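Side-chain contacts in Lmo0794 protein (Listeria monocytogenes, PDB 3EW7), which is of unknown function but probably binds NAD or NADP through a Rossmann fold and may act as an oxidoreductase: residues A[67-72]-A[76-81]; A[135-140]-A[150-155]. The protein carries 3 engineered substitutions. All blocks are in the same frame, centred on the assembly; numbering follows the deposited sequence.

Interaction 1: A[67-72]-A[76-81]; sequences DAYGIS and AEKHVT. Engineered in segment 67-72: I71 (natural residue Val).
The rings of Y69 and H79 meet in a T-shaped (edge-to-face) stack, their planes 84° apart and their centroids separated by 5.4 Å, with the edge of the tyrosine turned to the face of the imidazole. The nearest ring atoms are CD2 of Y69 and CD2 of H79, 3.7 Å apart. The same imidazole also takes hold of the tyrosine's backbone: H79 NE2 donates to Y69 O over 2.9 Å. This oxygen lies close to the plane of the imidazole, as a ring N-H requires, whereas the donor stands well above the carbonyl plane, 57° out of it. Stack and hydrogen bond together fix the rotation of the H79 ring, and G70 CA lies 3.8 Å from H79 NE2 just beyond the bonded carbonyl. Segment 67-72 runs off the C-terminal end of strand 64-67 of a Rossmann fold, and 76-81 leads into helix 79-90, so the contact ties the β-to-α loop to the first turn of its helix. In such folds this edge of the sheet is where the dinucleotide binds. With CG anti to its backbone N (chi1 -175°), the phenol of Y69 reaches across to K78, the N-cap residue. There the hydroxyl OH of Y69 lies 3.6 Å from CE and 3.7 Å from CB of K78, touching the aliphatic part of a chain that bends before its ammonium group forms a salt bridge with D74. The turn itself is held by E75, whose carboxylate accepts hydrogen bonds from the backbone N atoms of G70 and engineered I71. Nearer the strand, a water donates to D67 OD2 over 2.6 Å and, weakly, to H79 O over 3.3 Å.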
loop_
_atom_site.group_PDB
_atom_site.type_symbol
_atom_site.label_atom_id
_atom_site.label_comp_id
_atom_site.label_asym_id
_atom_site.label_seq_id
_atom_site.Cartn_x
_atom_site.Cartn_y
_atom_site.Cartn_z
ATOM N N ASP A 67 1.414 -0.720 -0.624
ATOM C CA ASP A 67 1.473 0.408 -1.535
ATOM C C ASP A 67 0.217 1.249 -1.353
ATOM O O ASP A 67 -0.834 0.965 -1.940
ATOM C CB ASP A 67 1.591 -0.061 -2.994
ATOM C CG ASP A 67 1.702 1.107 -3.977
ATOM O OD1 ASP A 67 1.817 2.267 -3.519
ATOM O OD2 ASP A 67 1.680 0.865 -5.205
ATOM N N ALA A 68 0.326 2.260 -0.501
ATOM C CA ALA A 68 -0.780 3.159 -0.253
ATOM C C ALA A 68 -0.325 4.511 -0.790
ATOM O O ALA A 68 -0.224 5.504 -0.062
ATOM C CB ALA A 68 -1.065 3.234 1.218
ATOM N N TYR A 69 -0.026 4.528 -2.081
ATOM C CA TYR A 69 0.437 5.724 -2.756
ATOM C C TYR A 69 -0.732 6.620 -3.122
ATOM O O TYR A 69 -1.828 6.137 -3.426
ATOM C CB TYR A 69 1.179 5.324 -4.021
ATOM C CG TYR A 69 1.812 6.467 -4.770
ATOM C CD1 TYR A 69 2.970 7.077 -4.292
ATOM C CD2 TYR A 69 1.295 6.894 -5.996
ATOM C CE1 TYR A 69 3.608 8.076 -5.022
ATOM C CE2 TYR A 69 1.922 7.893 -6.731
ATOM C CZ TYR A 69 3.076 8.473 -6.239
ATOM O OH TYR A 69 3.724 9.434 -6.974
ATOM N N GLY A 70 -0.490 7.928 -3.100
ATOM C CA GLY A 70 -1.530 8.881 -3.450
ATOM C C GLY A 70 -1.935 9.788 -2.305
ATOM O O GLY A 70 -3.083 9.770 -1.873
ATOM N N ILE A 71 -0.984 10.585 -1.822
ATOM C CA ILE A 71 -1.222 11.505 -0.713
ATOM C C ILE A 71 -1.518 12.922 -1.198
ATOM O O ILE A 71 -1.977 13.768 -0.426
ATOM C CB ILE A 71 0.012 11.588 0.200
ATOM C CG1 ILE A 71 0.408 10.180 0.653
ATOM C CG2 ILE A 71 -0.279 12.504 1.399
ATOM C CD1 ILE A 71 1.820 10.089 1.238
ATOM N N SER A 72 -1.251 13.176 -2.476
ATOM C CA SER A 72 -1.452 14.507 -3.041
ATOM C C SER A 72 -1.907 14.468 -4.500
ATOM O O SER A 72 -1.940 13.412 -5.126
ATOM C CB SER A 72 -0.155 15.295 -2.941
ATOM O OG SER A 72 0.775 14.781 -3.873
ATOM N N ALA A 76 -1.518 11.595 -7.753
ATOM C CA ALA A 76 -2.755 11.093 -8.331
ATOM C C ALA A 76 -2.656 10.856 -9.827
ATOM O O ALA A 76 -3.525 10.218 -10.412
ATOM C CB ALA A 76 -3.904 12.050 -8.026
ATOM N N GLU A 77 -1.601 11.360 -10.453
ATOM C CA GLU A 77 -1.453 11.151 -11.886
ATOM C C GLU A 77 -0.373 10.108 -12.151
ATOM O O GLU A 77 -0.204 9.645 -13.283
ATOM C CB GLU A 77 -1.052 12.454 -12.578
ATOM C CG GLU A 77 -1.698 13.696 -12.020
ATOM C CD GLU A 77 -1.162 14.952 -12.680
ATOM O OE1 GLU A 77 -1.273 16.043 -12.080
ATOM O OE2 GLU A 77 -0.632 14.850 -13.802
ATOM N N LYS A 78 0.348 9.733 -11.098
ATOM C CA LYS A 78 1.451 8.784 -11.208
ATOM C C LYS A 78 1.205 7.386 -10.645
ATOM O O LYS A 78 2.156 6.656 -10.370
ATOM C CB LYS A 78 2.686 9.388 -10.534
ATOM C CG LYS A 78 3.201 10.636 -11.231
ATOM C CD LYS A 78 4.399 11.270 -10.545
ATOM C CE LYS A 78 3.976 12.072 -9.346
ATOM N NZ LYS A 78 5.094 12.900 -8.830
ATOM N N HIS A 79 -0.056 7.003 -10.488
ATOM C CA HIS A 79 -0.372 5.688 -9.932
ATOM C C HIS A 79 0.076 4.500 -10.771
ATOM O O HIS A 79 0.827 3.648 -10.305
ATOM C CB HIS A 79 -1.871 5.575 -9.659
ATOM C CG HIS A 79 -2.271 6.110 -8.325
ATOM N ND1 HIS A 79 -2.984 7.278 -8.172
ATOM C CD2 HIS A 79 -2.022 5.654 -7.075
ATOM C CE1 HIS A 79 -3.160 7.518 -6.884
ATOM N NE2 HIS A 79 -2.584 6.545 -6.199
ATOM N N VAL A 80 -0.404 4.438 -12.003
ATOM C CA VAL A 80 -0.054 3.355 -12.902
ATOM C C VAL A 80 1.454 3.306 -13.134
ATOM O O VAL A 80 2.057 2.235 -13.198
ATOM C CB VAL A 80 -0.786 3.526 -14.256
ATOM C CG1 VAL A 80 -0.784 5.005 -14.649
ATOM C CG2 VAL A 80 -0.110 2.676 -15.336
ATOM N N THR A 81 2.060 4.476 -13.235
ATOM C CA THR A 81 3.488 4.555 -13.482
ATOM C C THR A 81 4.381 4.086 -12.327
ATOM O O THR A 81 5.347 3.350 -12.551
ATOM C CB THR A 81 3.856 5.991 -13.932
ATOM O OG1 THR A 81 3.933 6.027 -15.363
ATOM C CG2 THR A 81 5.168 6.424 -13.363
HETATM O O HOH W 1 1.484 2.437 -7.259
#

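Interaction 2: A[135-140]-A[150-155]; sequences AKQLEH and WTYISP
Y152 meets helix 131-142 through two neighbouring residues: L138 packs over one face of its ring and Q137 binds its hydroxyl. Helix 131-142 is the connection of a β-α-β crossover, leaving strand 97-101 and returning to the adjacent parallel strand 150-154 of the Rossmann sheet, so this is the helix packing on the strand it leads into. At the start of the strand, W150 sets out toward the helix and its indole rests on L141, while its NE1 is bonded to the backbone O of Q145. T151 instead has its hydroxyl engaged by R97 and by the carbonyl of H203. Y152 then carries the contact. Its CG lies beside the carbonyl carbon and opposite the backbone N, so that the ring stands up from the sheet against the helix. L138 CD1 approaches as a CH-π donor, 3.7 Å from the ring centroid and 22° off the ring normal; this methyl is displaced toward the rim, lying 3.5 Å from both CG and CD1 of Y152. The buried phenol is satisfied at its far end by the carboxamide of Q137, carried there on a chain extended beyond CG. Amide and ring planes are 74° apart, yet the amide oxygen lies near the plane of the phenol ring, at its edge. The hydroxyl donates to that oxygen with a C=O...donor angle of 162°, Y152 OH to Q137 OE1 spanning 2.9 Å. Further along, S154 shares a partner with Y152: the ring of H207 meets that of the tyrosine edge-to-face, and its NE2 is hydrogen-bonded to S154 OG.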
loop_
_atom_site.group_PDB
_atom_site.type_symbol
_atom_site.label_atom_id
_atom_site.label_comp_id
_atom_site.label_asym_id
_atom_site.label_seq_id
_atom_site.Cartn_x
_atom_site.Cartn_y
_atom_site.Cartn_z
ATOM N N ALA A 135 -7.858 0.069 -13.104
ATOM C CA ALA A 135 -8.022 -0.952 -14.129
ATOM C C ALA A 135 -6.698 -1.165 -14.832
ATOM O O ALA A 135 -6.327 -2.297 -15.122
ATOM C CB ALA A 135 -9.088 -0.533 -15.125
ATOM N N LYS A 136 -5.987 -0.077 -15.103
ATOM C CA LYS A 136 -4.691 -0.159 -15.758
ATOM C C LYS A 136 -3.697 -0.948 -14.913
ATOM O O LYS A 136 -3.046 -1.874 -15.408
ATOM C CB LYS A 136 -4.145 1.239 -16.019
ATOM C CG LYS A 136 -4.437 1.749 -17.406
ATOM C CD LYS A 136 -3.219 1.612 -18.306
ATOM C CE LYS A 136 -3.611 1.660 -19.781
ATOM N NZ LYS A 136 -4.221 0.373 -20.255
ATOM N N GLN A 137 -3.575 -0.573 -13.642
ATOM C CA GLN A 137 -2.665 -1.253 -12.730
ATOM C C GLN A 137 -2.974 -2.742 -12.753
ATOM O O GLN A 137 -2.072 -3.577 -12.860
ATOM C CB GLN A 137 -2.832 -0.713 -11.312
ATOM C CG GLN A 137 -2.530 0.771 -11.173
ATOM C CD GLN A 137 -2.763 1.284 -9.766
ATOM O OE1 GLN A 137 -3.829 1.080 -9.189
ATOM N NE2 GLN A 137 -1.766 1.954 -9.208
ATOM N N LEU A 138 -4.260 -3.067 -12.668
ATOM C CA LEU A 138 -4.720 -4.452 -12.676
ATOM C C LEU A 138 -4.366 -5.184 -13.975
ATOM O O LEU A 138 -4.032 -6.365 -13.953
ATOM C CB LEU A 138 -6.238 -4.487 -12.435
ATOM C CG LEU A 138 -6.752 -5.015 -11.085
ATOM C CD1 LEU A 138 -5.913 -4.480 -9.942
ATOM C CD2 LEU A 138 -8.221 -4.633 -10.912
ATOM N N GLU A 139 -4.439 -4.484 -15.102
ATOM C CA GLU A 139 -4.109 -5.081 -16.388
ATOM C C GLU A 139 -2.625 -5.365 -16.397
ATOM O O GLU A 139 -2.187 -6.395 -16.915
ATOM C CB GLU A 139 -4.438 -4.130 -17.536
ATOM C CG GLU A 139 -5.870 -4.198 -18.043
ATOM C CD GLU A 139 -6.342 -2.872 -18.661
ATOM O OE1 GLU A 139 -5.511 -2.184 -19.309
ATOM O OE2 GLU A 139 -7.540 -2.525 -18.504
ATOM N N HIS A 140 -1.856 -4.438 -15.824
ATOM C CA HIS A 140 -0.402 -4.568 -15.757
ATOM C C HIS A 140 -0.004 -5.634 -14.763
ATOM O O HIS A 140 0.977 -6.348 -14.966
ATOM C CB HIS A 140 0.256 -3.241 -15.370
ATOM C CG HIS A 140 0.265 -2.227 -16.471
ATOM N ND1 HIS A 140 1.139 -1.161 -16.491
ATOM C CD2 HIS A 140 -0.488 -2.118 -17.592
ATOM C CE1 HIS A 140 0.927 -0.442 -17.580
ATOM N NE2 HIS A 140 -0.056 -1.002 -18.265
ATOM N N TRP A 150 1.976 -10.507 -5.078
ATOM C CA TRP A 150 1.192 -9.280 -4.958
ATOM C C TRP A 150 -0.273 -9.518 -4.603
ATOM O O TRP A 150 -0.793 -10.630 -4.736
ATOM C CB TRP A 150 1.232 -8.513 -6.275
ATOM C CG TRP A 150 0.574 -9.269 -7.380
ATOM C CD1 TRP A 150 1.120 -10.262 -8.131
ATOM C CD2 TRP A 150 -0.784 -9.139 -7.814
ATOM N NE1 TRP A 150 0.188 -10.762 -9.010
ATOM C CE2 TRP A 150 -0.992 -10.090 -8.832
ATOM C CE3 TRP A 150 -1.849 -8.308 -7.436
ATOM C CZ2 TRP A 150 -2.222 -10.237 -9.482
ATOM C CZ3 TRP A 150 -3.072 -8.456 -8.083
ATOM C CH2 TRP A 150 -3.244 -9.415 -9.095
ATOM N N THR A 151 -0.932 -8.453 -4.154
ATOM C CA THR A 151 -2.355 -8.484 -3.829
ATOM C C THR A 151 -2.916 -7.080 -3.962
ATOM O O THR A 151 -2.329 -6.116 -3.475
ATOM C CB THR A 151 -2.648 -8.961 -2.392
ATOM O OG1 THR A 151 -2.252 -10.326 -2.235
ATOM C CG2 THR A 151 -4.134 -8.856 -2.110
ATOM N N TYR A 152 -4.050 -6.964 -4.640
ATOM C CA TYR A 152 -4.682 -5.669 -4.805
ATOM C C TYR A 152 -5.958 -5.696 -3.972
ATOM O O TYR A 152 -6.811 -6.567 -4.158
ATOM C CB TYR A 152 -5.025 -5.414 -6.268
ATOM C CG TYR A 152 -5.241 -3.949 -6.591
ATOM C CD1 TYR A 152 -4.223 -3.186 -7.164
ATOM C CD2 TYR A 152 -6.451 -3.314 -6.283
ATOM C CE1 TYR A 152 -4.402 -1.838 -7.419
ATOM C CE2 TYR A 152 -6.639 -1.960 -6.532
ATOM C CZ TYR A 152 -5.610 -1.227 -7.101
ATOM O OH TYR A 152 -5.777 0.113 -7.347
ATOM N N ILE A 153 -6.081 -4.744 -3.051
ATOM C CA ILE A 153 -7.255 -4.678 -2.185
ATOM C C ILE A 153 -8.141 -3.447 -2.413
ATOM O O ILE A 153 -7.653 -2.315 -2.502
ATOM C CB ILE A 153 -6.839 -4.740 -0.688
ATOM C CG1 ILE A 153 -8.082 -4.835 0.194
ATOM C CG2 ILE A 153 -6.009 -3.520 -0.316
ATOM C CD1 ILE A 153 -7.762 -5.012 1.659
ATOM N N SER A 154 -9.444 -3.699 -2.521
ATOM C CA SER A 154 -10.445 -2.657 -2.718
ATOM C C SER A 154 -11.407 -2.665 -1.539
ATOM O O SER A 154 -11.700 -3.713 -0.967
ATOM C CB SER A 154 -11.229 -2.894 -4.011
ATOM O OG SER A 154 -10.423 -2.652 -5.149
ATOM N N PRO A 155 -11.906 -1.482 -1.156
ATOM C CA PRO A 155 -12.840 -1.348 -0.039
ATOM C C PRO A 155 -14.245 -1.754 -0.440
ATOM O O PRO A 155 -14.604 -1.731 -1.620
ATOM C CB PRO A 155 -12.749 0.127 0.290
ATOM C CG PRO A 155 -12.611 0.727 -1.059
ATOM C CD PRO A 155 -11.575 -0.159 -1.712
#

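Interaction 1 closes before interaction 2 opens along the chain, yet the two touch, their centres about 13 Å apart. Q137 is the joint: its two amide atoms face different contacts, OE1 serving the tyrosine of interaction 2 while NE2 makes a probable but weak hydrogen bond, 3.3 Å long, to H79 O. Polar contacts thereby run from strand 150-154 through helix 131-142 to the start of helix 79-90 and on to the loop 67-72. The two helices also pack directly, with V80 CA 4.0 Å from Q137 CG. Interaction 1 lies at the C-terminal edge of the sheet, where Rossmann folds bind their dinucleotide, although none is modelled here; interaction 2 involves strand 150-154, two strands along from 64-67.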